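Local coordinates for DNA-dependent metalloprotease WSS1 homolog 2 (Schizosaccharomyces pombe, PDB 5JIG), which probably cleaves DNA-bound proteins as a zinc-dependent protease in the repair of DNA-protein crosslinks, this chain holding part of its WLM protease domain, at residues A[34-39]-A[97-102]; A[38-43]-A[116-121]; A[73-78]-A[92-97]. One frame throughout, in Å; residues are numbered along the deposited sequence.

Contact 1: residues A[34-39]-A[97-102]; sequences KKIMDS and HELTHN. With NI (nickel (II) ion), chain B.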
loop_
_atom_site.group_PDB
_atom_site.type_symbol
_atom_site.label_atom_id
_atom_site.label_comp_id
_atom_site.label_asym_id
_atom_site.label_seq_id
_atom_site.Cartn_x
_atom_site.Cartn_y
_atom_site.Cartn_z
ATOM N N LYS A 34 -6.336 0.839 7.154
ATOM C CA LYS A 34 -7.101 2.004 7.637
ATOM C C LYS A 34 -6.667 2.374 9.043
ATOM O O LYS A 34 -6.530 3.575 9.344
ATOM C CB LYS A 34 -8.590 1.720 7.549
ATOM C CG LYS A 34 -9.177 1.641 6.203
ATOM C CD LYS A 34 -10.639 1.287 6.188
ATOM C CE LYS A 34 -11.456 2.472 6.236
ATOM N NZ LYS A 34 -12.725 2.208 5.423
ATOM N N LYS A 35 -6.437 1.376 9.912
ATOM C CA LYS A 35 -6.027 1.668 11.274
ATOM C C LYS A 35 -4.751 2.447 11.330
ATOM O O LYS A 35 -4.654 3.407 12.074
ATOM C CB LYS A 35 -5.892 0.320 12.053
ATOM C CG LYS A 35 -5.638 0.459 13.508
ATOM C CD LYS A 35 -6.898 0.659 14.255
ATOM C CE LYS A 35 -6.676 0.632 15.761
ATOM N NZ LYS A 35 -7.349 1.705 16.461
ATOM N N ILE A 36 -3.737 2.030 10.546
ATOM C CA ILE A 36 -2.494 2.742 10.593
ATOM C C ILE A 36 -2.565 4.113 9.905
ATOM O O ILE A 36 -1.878 5.054 10.348
ATOM C CB ILE A 36 -1.295 1.914 10.108
ATOM C CG1 ILE A 36 -1.426 1.477 8.667
ATOM C CG2 ILE A 36 -1.083 0.760 11.062
ATOM C CD1 ILE A 36 -0.184 0.806 8.101
ATOM N N MET A 37 -3.326 4.239 8.826
ATOM C CA MET A 37 -3.459 5.561 8.198
ATOM C C MET A 37 -4.167 6.539 9.137
ATOM O O MET A 37 -3.789 7.712 9.201
ATOM C CB MET A 37 -4.079 5.439 6.850
ATOM C CG MET A 37 -3.129 4.646 5.945
ATOM S SD MET A 37 -3.739 4.440 4.219
ATOM C CE MET A 37 -3.518 6.116 3.581
ATOM N N ASP A 38 -5.158 6.044 9.885
ATOM C CA ASP A 38 -5.816 6.884 10.890
ATOM C C ASP A 38 -4.827 7.199 12.011
ATOM O O ASP A 38 -4.704 8.367 12.418
ATOM C CB ASP A 38 -7.049 6.167 11.432
ATOM C CG ASP A 38 -8.206 6.233 10.498
ATOM O OD1 ASP A 38 -9.093 5.376 10.614
ATOM O OD2 ASP A 38 -8.377 7.289 9.803
ATOM N N SER A 39 -4.132 6.198 12.546
ATOM C CA SER A 39 -3.244 6.436 13.705
ATOM C C SER A 39 -2.133 7.396 13.387
ATOM O O SER A 39 -1.743 8.224 14.208
ATOM C CB SER A 39 -2.670 5.094 14.210
ATOM O OG SER A 39 -3.713 4.262 14.682
ATOM N N HIS A 97 5.494 -0.941 4.029
ATOM C CA HIS A 97 6.819 -0.427 3.777
ATOM C C HIS A 97 6.723 0.953 3.111
ATOM O O HIS A 97 7.373 1.923 3.566
ATOM C CB HIS A 97 7.581 -1.438 2.899
ATOM C CG HIS A 97 8.925 -0.974 2.477
ATOM N ND1 HIS A 97 10.078 -1.653 2.811
ATOM C CD2 HIS A 97 9.344 0.069 1.720
ATOM C CE1 HIS A 97 11.102 -1.025 2.252
ATOM N NE2 HIS A 97 10.709 0.038 1.599
ATOM N N GLU A 98 5.949 1.064 2.039
ATOM C CA GLU A 98 5.836 2.349 1.370
ATOM C C GLU A 98 5.240 3.425 2.279
ATOM O O GLU A 98 5.724 4.571 2.254
ATOM C CB GLU A 98 5.077 2.270 0.059
ATOM C CG GLU A 98 5.565 1.216 -0.938
ATOM C CD GLU A 98 6.974 1.105 -1.173
ATOM O OE1 GLU A 98 7.714 2.073 -0.935
ATOM O OE2 GLU A 98 7.357 -0.007 -1.645
ATOM N N LEU A 99 4.255 3.106 3.066
ATOM C CA LEU A 99 3.708 4.091 3.997
ATOM C C LEU A 99 4.755 4.571 4.997
ATOM O O LEU A 99 4.759 5.739 5.385
ATOM C CB LEU A 99 2.504 3.519 4.725
ATOM C CG LEU A 99 1.232 3.385 3.868
ATOM C CD1 LEU A 99 0.211 2.555 4.605
ATOM C CD2 LEU A 99 0.630 4.749 3.522
ATOM N N THR A 100 5.646 3.666 5.437
ATOM C CA THR A 100 6.697 4.032 6.358
ATOM C C THR A 100 7.580 5.122 5.782
ATOM O O THR A 100 8.094 5.996 6.489
ATOM C CB THR A 100 7.516 2.765 6.731
ATOM O OG1 THR A 100 6.681 1.767 7.272
ATOM C CG2 THR A 100 8.532 3.074 7.805
ATOM N N HIS A 101 7.782 5.116 4.459
ATOM C CA HIS A 101 8.516 6.134 3.748
ATOM C C HIS A 101 7.806 7.504 3.737
ATOM O O HIS A 101 8.411 8.497 3.319
ATOM C CB HIS A 101 8.817 5.743 2.313
ATOM C CG HIS A 101 9.906 4.707 2.153
ATOM N ND1 HIS A 101 11.182 4.881 2.624
ATOM C CD2 HIS A 101 9.922 3.567 1.427
ATOM C CE1 HIS A 101 11.908 3.848 2.219
ATOM N NE2 HIS A 101 11.195 3.037 1.474
ATOM N N ASN A 102 6.581 7.608 4.232
ATOM C CA ASN A 102 6.006 8.931 4.491
ATOM C C ASN A 102 6.826 9.681 5.518
ATOM O O ASN A 102 6.804 10.923 5.519
ATOM C CB ASN A 102 4.582 8.844 4.948
ATOM C CG ASN A 102 3.605 8.436 3.856
ATOM O OD1 ASN A 102 3.946 8.382 2.680
ATOM N ND2 ASN A 102 2.366 8.165 4.228
HETATM NI NI NI B . 11.818 1.349 0.444
HETATM O O HOH W 1 12.828 2.525 -1.024
HETATM O O HOH W 2 12.282 -0.291 -0.905
#

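Contact 2: residues A[38-43]-A[116-121]; sequences DSHRWT and RQLTKE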
loop_
_atom_site.group_PDB
_atom_site.type_symbol
_atom_site.label_atom_id
_atom_site.label_comp_id
_atom_site.label_asym_id
_atom_site.label_seq_id
_atom_site.Cartn_x
_atom_site.Cartn_y
_atom_site.Cartn_z
ATOM N N ASP A 38 -5.158 6.044 9.885
ATOM C CA ASP A 38 -5.816 6.884 10.890
ATOM C C ASP A 38 -4.827 7.199 12.011
ATOM O O ASP A 38 -4.704 8.367 12.418
ATOM C CB ASP A 38 -7.049 6.167 11.432
ATOM C CG ASP A 38 -8.206 6.233 10.498
ATOM O OD1 ASP A 38 -9.093 5.376 10.614
ATOM O OD2 ASP A 38 -8.377 7.289 9.803
ATOM N N SER A 39 -4.132 6.198 12.546
ATOM C CA SER A 39 -3.244 6.436 13.705
ATOM C C SER A 39 -2.133 7.396 13.387
ATOM O O SER A 39 -1.743 8.224 14.208
ATOM C CB SER A 39 -2.670 5.094 14.210
ATOM O OG SER A 39 -3.713 4.262 14.682
ATOM N N HIS A 40 -1.580 7.280 12.167
ATOM C CA HIS A 40 -0.472 8.091 11.748
ATOM C C HIS A 40 -0.879 9.320 10.911
ATOM O O HIS A 40 -0.029 10.064 10.476
ATOM C CB HIS A 40 0.635 7.274 11.068
ATOM C CG HIS A 40 1.991 7.639 11.467
ATOM N ND1 HIS A 40 2.457 8.915 11.338
ATOM C CD2 HIS A 40 3.000 6.954 12.048
ATOM C CE1 HIS A 40 3.709 9.002 11.776
ATOM N NE2 HIS A 40 4.080 7.809 12.219
ATOM N N ARG A 41 -2.170 9.524 10.760
ATOM C CA ARG A 41 -2.740 10.705 10.062
ATOM C C ARG A 41 -2.160 10.876 8.663
ATOM O O ARG A 41 -1.657 11.918 8.314
ATOM C CB ARG A 41 -2.634 11.933 10.934
ATOM C CG ARG A 41 -3.441 11.842 12.173
ATOM C CD ARG A 41 -3.350 13.009 13.124
ATOM N NE ARG A 41 -3.576 14.278 12.502
ATOM C CZ ARG A 41 -2.656 15.212 12.236
ATOM N NH1 ARG A 41 -3.057 16.353 11.681
ATOM N NH2 ARG A 41 -1.350 15.027 12.482
ATOM N N TRP A 42 -2.278 9.832 7.847
ATOM C CA TRP A 42 -1.795 9.844 6.464
ATOM C C TRP A 42 -2.925 9.870 5.491
ATOM O O TRP A 42 -3.820 9.014 5.503
ATOM C CB TRP A 42 -0.959 8.597 6.214
ATOM C CG TRP A 42 0.347 8.590 6.893
ATOM C CD1 TRP A 42 1.105 9.663 7.199
ATOM C CD2 TRP A 42 1.050 7.463 7.368
ATOM N NE1 TRP A 42 2.279 9.262 7.827
ATOM C CE2 TRP A 42 2.253 7.908 7.924
ATOM C CE3 TRP A 42 0.766 6.081 7.395
ATOM C CZ2 TRP A 42 3.185 7.022 8.519
ATOM C CZ3 TRP A 42 1.681 5.234 7.994
ATOM C CH2 TRP A 42 2.876 5.702 8.468
ATOM N N THR A 43 -2.880 10.894 4.594
ATOM C CA THR A 43 -3.694 10.967 3.406
ATOM C C THR A 43 -2.792 10.848 2.212
ATOM O O THR A 43 -1.793 11.580 2.102
ATOM C CB THR A 43 -4.460 12.280 3.326
ATOM O OG1 THR A 43 -5.303 12.458 4.482
ATOM C CG2 THR A 43 -5.207 12.383 2.035
ATOM N N ARG A 116 7.869 -2.148 11.872
ATOM C CA ARG A 116 7.400 -3.229 12.726
ATOM C C ARG A 116 6.145 -2.831 13.534
ATOM O O ARG A 116 5.226 -3.617 13.727
ATOM C CB ARG A 116 8.515 -3.670 13.687
ATOM C CG ARG A 116 9.641 -4.477 13.042
ATOM C CD ARG A 116 10.540 -5.090 14.090
ATOM N NE ARG A 116 11.186 -4.089 14.928
ATOM C CZ ARG A 116 12.299 -3.458 14.643
ATOM N NH1 ARG A 116 12.682 -2.448 15.426
ATOM N NH2 ARG A 116 13.021 -3.762 13.618
ATOM N N GLN A 117 6.145 -1.582 14.004
ATOM C CA GLN A 117 4.982 -1.118 14.792
ATOM C C GLN A 117 3.723 -1.051 13.935
ATOM O O GLN A 117 2.635 -1.424 14.380
ATOM C CB GLN A 117 5.327 0.257 15.351
ATOM C CG GLN A 117 6.367 0.155 16.451
ATOM C CD GLN A 117 6.996 1.489 16.776
ATOM O OE1 GLN A 117 7.135 2.374 15.993
ATOM N NE2 GLN A 117 7.640 1.513 17.866
ATOM N N LEU A 118 3.887 -0.545 12.725
ATOM C CA LEU A 118 2.739 -0.481 11.791
ATOM C C LEU A 118 2.256 -1.860 11.390
ATOM O O LEU A 118 1.069 -2.124 11.291
ATOM C CB LEU A 118 3.115 0.327 10.548
ATOM C CG LEU A 118 3.509 1.782 10.755
ATOM C CD1 LEU A 118 4.024 2.330 9.411
ATOM C CD2 LEU A 118 2.398 2.647 11.220
ATOM N N THR A 119 3.205 -2.780 11.185
ATOM C CA THR A 119 2.878 -4.162 10.834
ATOM C C THR A 119 2.028 -4.802 11.959
ATOM O O THR A 119 1.052 -5.456 11.697
ATOM C CB THR A 119 4.169 -4.926 10.586
ATOM O OG1 THR A 119 4.737 -4.471 9.354
ATOM C CG2 THR A 119 3.920 -6.423 10.461
ATOM N N LYS A 120 2.508 -4.601 13.192
ATOM C CA LYS A 120 1.755 -5.175 14.321
ATOM C C LYS A 120 0.345 -4.580 14.403
ATOM O O LYS A 120 -0.651 -5.308 14.544
ATOM C CB LYS A 120 2.540 -4.897 15.603
ATOM C CG LYS A 120 1.906 -5.264 16.904
ATOM C CD LYS A 120 2.816 -5.105 18.124
ATOM C CE LYS A 120 2.163 -5.411 19.439
ATOM N NZ LYS A 120 3.158 -5.190 20.496
ATOM N N GLU A 121 0.237 -3.260 14.259
ATOM C CA GLU A 121 -1.073 -2.647 14.286
ATOM C C GLU A 121 -1.998 -3.199 13.207
ATOM O O GLU A 121 -3.140 -3.492 13.442
ATOM C CB GLU A 121 -0.883 -1.154 14.122
ATOM C CG GLU A 121 -2.178 -0.358 14.303
ATOM C CD GLU A 121 -2.429 0.028 15.737
ATOM O OE1 GLU A 121 -1.661 0.844 16.259
ATOM O OE2 GLU A 121 -3.411 -0.491 16.373
#

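Contact 3: residues A[73-78]-A[92-97]; sequences IELRLR and KSTLIH. With NI (nickel (II) ion), chain B.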
loop_
_atom_site.group_PDB
_atom_site.type_symbol
_atom_site.label_atom_id
_atom_site.label_comp_id
_atom_site.label_asym_id
_atom_site.label_seq_id
_atom_site.Cartn_x
_atom_site.Cartn_y
_atom_site.Cartn_z
ATOM N N ILE A 73 1.769 6.528 -3.984
ATOM C CA ILE A 73 2.376 5.226 -3.726
ATOM C C ILE A 73 2.001 4.296 -4.885
ATOM O O ILE A 73 0.850 4.315 -5.350
ATOM C CB ILE A 73 1.941 4.680 -2.350
ATOM C CG1 ILE A 73 2.607 5.510 -1.266
ATOM C CG2 ILE A 73 2.254 3.198 -2.214
ATOM C CD1 ILE A 73 2.138 5.206 0.155
ATOM N N GLU A 74 2.978 3.515 -5.330
ATOM C CA GLU A 74 2.764 2.516 -6.366
ATOM C C GLU A 74 3.090 1.133 -5.798
ATOM O O GLU A 74 3.988 0.982 -4.956
ATOM C CB GLU A 74 3.573 2.713 -7.612
ATOM C CG GLU A 74 3.605 4.121 -8.133
ATOM C CD GLU A 74 4.155 4.237 -9.519
ATOM O OE1 GLU A 74 3.982 3.292 -10.320
ATOM O OE2 GLU A 74 4.762 5.304 -9.802
ATOM N N LEU A 75 2.350 0.121 -6.262
ATOM C CA LEU A 75 2.549 -1.264 -5.816
ATOM C C LEU A 75 2.539 -2.172 -7.031
ATOM O O LEU A 75 1.625 -2.125 -7.855
ATOM C CB LEU A 75 1.394 -1.724 -4.919
ATOM C CG LEU A 75 1.214 -0.942 -3.625
ATOM C CD1 LEU A 75 -0.079 -1.378 -2.996
ATOM C CD2 LEU A 75 2.389 -1.113 -2.662
ATOM N N ARG A 76 3.535 -3.074 -7.124
ATOM C CA ARG A 76 3.512 -4.086 -8.158
ATOM C C ARG A 76 2.504 -5.156 -7.731
ATOM O O ARG A 76 2.664 -5.769 -6.662
ATOM C CB ARG A 76 4.896 -4.670 -8.409
ATOM C CG ARG A 76 4.916 -5.632 -9.569
ATOM C CD ARG A 76 6.064 -6.576 -9.567
ATOM N NE ARG A 76 7.309 -5.852 -9.604
ATOM C CZ ARG A 76 8.201 -5.852 -10.566
ATOM N NH1 ARG A 76 9.209 -5.023 -10.433
ATOM N NH2 ARG A 76 8.129 -6.743 -11.580
ATOM N N LEU A 77 1.418 -5.298 -8.476
ATOM C CA LEU A 77 0.376 -6.270 -8.150
ATOM C C LEU A 77 0.594 -7.578 -8.889
ATOM O O LEU A 77 0.092 -8.620 -8.427
ATOM C CB LEU A 77 -0.975 -5.707 -8.515
ATOM C CG LEU A 77 -1.354 -4.408 -7.817
ATOM C CD1 LEU A 77 -2.742 -3.975 -8.329
ATOM C CD2 LEU A 77 -1.350 -4.537 -6.291
ATOM N N ARG A 78 1.246 -7.524 -10.060
ATOM C CA ARG A 78 1.257 -8.617 -11.004
ATOM C C ARG A 78 2.549 -9.352 -11.004
ATOM O O ARG A 78 3.622 -8.796 -10.699
ATOM C CB ARG A 78 0.975 -8.079 -12.423
ATOM C CG ARG A 78 -0.434 -7.556 -12.603
ATOM C CD ARG A 78 -0.621 -6.915 -13.963
ATOM N NE ARG A 78 -1.920 -6.344 -14.154
ATOM C CZ ARG A 78 -2.964 -6.943 -14.766
ATOM N NH1 ARG A 78 -4.103 -6.322 -14.890
ATOM N NH2 ARG A 78 -2.799 -8.185 -15.247
ATOM N N LYS A 92 0.384 -6.384 0.851
ATOM C CA LYS A 92 0.030 -5.563 2.007
ATOM C C LYS A 92 1.276 -5.122 2.767
ATOM O O LYS A 92 1.370 -3.973 3.195
ATOM C CB LYS A 92 -0.967 -6.308 2.897
ATOM C CG LYS A 92 -1.310 -5.560 4.177
ATOM C CD LYS A 92 -2.378 -6.233 4.984
ATOM C CE LYS A 92 -2.557 -5.617 6.337
ATOM N NZ LYS A 92 -3.729 -6.092 7.070
ATOM N N SER A 93 2.206 -6.031 2.974
ATOM C CA SER A 93 3.424 -5.672 3.675
ATOM C C SER A 93 4.271 -4.690 2.882
ATOM O O SER A 93 4.858 -3.771 3.463
ATOM C CB SER A 93 4.234 -6.936 3.988
ATOM O OG SER A 93 5.386 -6.606 4.736
ATOM N N THR A 94 4.342 -4.827 1.567
ATOM C CA THR A 94 4.978 -3.822 0.732
ATOM C C THR A 94 4.291 -2.459 0.877
ATOM O O THR A 94 4.957 -1.432 0.989
ATOM C CB THR A 94 5.056 -4.256 -0.721
ATOM O OG1 THR A 94 5.866 -5.423 -0.811
ATOM C CG2 THR A 94 5.570 -3.167 -1.640
ATOM N N LEU A 95 2.978 -2.441 0.944
ATOM C CA LEU A 95 2.263 -1.169 1.159
ATOM C C LEU A 95 2.655 -0.542 2.483
ATOM O O LEU A 95 2.857 0.672 2.577
ATOM C CB LEU A 95 0.762 -1.365 1.041
ATOM C CG LEU A 95 -0.087 -0.104 1.285
ATOM C CD1 LEU A 95 0.328 1.071 0.414
ATOM C CD2 LEU A 95 -1.558 -0.441 1.091
ATOM N N ILE A 96 2.756 -1.353 3.555
ATOM C CA ILE A 96 3.195 -0.813 4.843
ATOM C C ILE A 96 4.604 -0.258 4.753
ATOM O O ILE A 96 4.881 0.795 5.332
ATOM C CB ILE A 96 2.996 -1.871 5.959
ATOM C CG1 ILE A 96 1.514 -2.218 6.084
ATOM C CG2 ILE A 96 3.600 -1.384 7.242
ATOM C CD1 ILE A 96 1.176 -3.319 7.057
ATOM N N HIS A 97 5.494 -0.941 4.029
ATOM C CA HIS A 97 6.819 -0.427 3.777
ATOM C C HIS A 97 6.723 0.953 3.111
ATOM O O HIS A 97 7.373 1.923 3.566
ATOM C CB HIS A 97 7.581 -1.438 2.899
ATOM C CG HIS A 97 8.925 -0.974 2.477
ATOM N ND1 HIS A 97 10.078 -1.653 2.811
ATOM C CD2 HIS A 97 9.344 0.069 1.720
ATOM C CE1 HIS A 97 11.102 -1.025 2.252
ATOM N NE2 HIS A 97 10.709 0.038 1.599
HETATM NI NI NI B . 11.818 1.349 0.444
HETATM O O HOH W 1 12.828 2.525 -1.024
HETATM O O HOH W 2 12.282 -0.291 -0.905
#

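Contact 1: residues A[34-39]-A[97-102]
I36 and M37 of helix 31-40 meet the back of the metal-binding helix 88-100 through one side chain, L99. The H97 ring lies on the metal side of its helix, and NE2 binds the nickel ion at 2.1 Å. E98 comes next; its OE1 lies in the plane of the H101 ring, at the ring edge, while its backbone O takes a hydrogen bond from N66. L99 then points to the other side of the helix. Together these residues belong to the HExxH signature of zinc metalloproteases, with E98 the predicted catalytic glutamate and nickel in the place of zinc. The CD1 methyl of L99 does the touching: it faces I36 CD1 at 3.9 Å, the two side chains meeting at a slant, and M37 CG at 4.2 Å, the methionine chain running about at right angles to the leucine. I36 CG1 sits in the cleft between N and the carbonyl carbon (chi1 61°), and the extended chi2 carries CD1 out to the leucine. Past T100, H101 adds its NE2 to the nickel at 2.1 Å, beside two waters and H107, and its ND1 is hydrogen-bonded to H104 O. N102 closes the segment with OD1 hydrogen-bonded to N66 ND2.

Contact 2: residues A[38-43]-A[116-121]
This is a small apolar packing contact, W42 against L118, that sets helix 109-122 against the end of helix 31-40 and the residues just beyond it. L118 presents both methyls to the outer rim of the indole. CD1 lies near the ring plane at the edge, 3.7 Å from W42 CH2 and 4.0 Å from W42 CZ3, while CD2 sits a little farther off, 4.1 Å from W42 CH2. The leucine and the indole approach head-on. One face of the indole is taken by H40, whose CB sits above the middle of the ring, 3.4 Å from its plane, and W42 CZ2 in turn lies 3.2 Å above the H40 imidazole plane, toward its rim. With CG on the backbone N side (chi1 -71°) and chi2 -30°, the six-membered ring is carried toward L118 and also touches L99 of helix 88-100. With an alanine in place of the tryptophan, L118 and L99 would probably face a gap and the H40 ring would be likely to turn more freely. W42 follows directly on the turn that ends the helix: R41 has a positive phi of 54°, and the chain leaves helix 31-40 toward strand 44-50 through a Schellman motif.

Contact 3: residues A[73-78]-A[92-97]
Strand 72-76 of the mixed sheet packs its inner face, through I73 and L75, onto T94 and L95 of the helix that carries the HExxH zinc-binding motif. The short axes are 9.0 Å apart and run nearly antiparallel, at 153°. L75 is the broad contact: its CD2 methyl lies against the helix backbone, 3.8 Å from L95 CA, and meets T94 CG2 at 3.9 Å. Its other methyl, L75 CD1, is 4.1 Å from L95 CB, so the fork of the leucine rests on the helix surface. L95 answers with its own tip. With CG anti to the backbone N (chi1 178°), the side chain runs toward the strand's beginning, and L95 CD1 comes to 3.9 Å from I73 CG2, the two chains crossing about at right angles. T94 offers only its methyl to the strand, its OG1 being hydrogen-bonded to T90 O. The side-chain atoms that meet are all carbon, though L75 CD2 also nears L95 N; H97 goes to the metal instead. On the sheet side, I73 and L75 are hydrogen-bonded to strand 44-50 and E74 to strand 64-67; helix 17-29 touches L75 through L27, while helix 109-122 covers I96 with F115 and L118.

Helix 88-100 serves contacts 1 and 3, and contact 2 packs against it through W42 on L99 and L118 on I96. Contacts 1 and 2 have centres about 4 Å apart; they share D38 and S39, M37 O and W42 N are 2.9 Å apart in a probable hydrogen bond, and T100 OG1 packs 3.5 Å from L118 CD1. Contact 3 is centred about 12 Å from contact 1; L99 CD2 meets I73 CD1 at 3.7 Å, so the sheet also bears on that leucine. Contacts 2 and 3 touch where L118 CB is 3.8 Å from I96 CG2. H97 brings contacts 1 and 3 to the nickel, and contact 1 adds H101, whereas the L118 side chain stays about 12 Å from it.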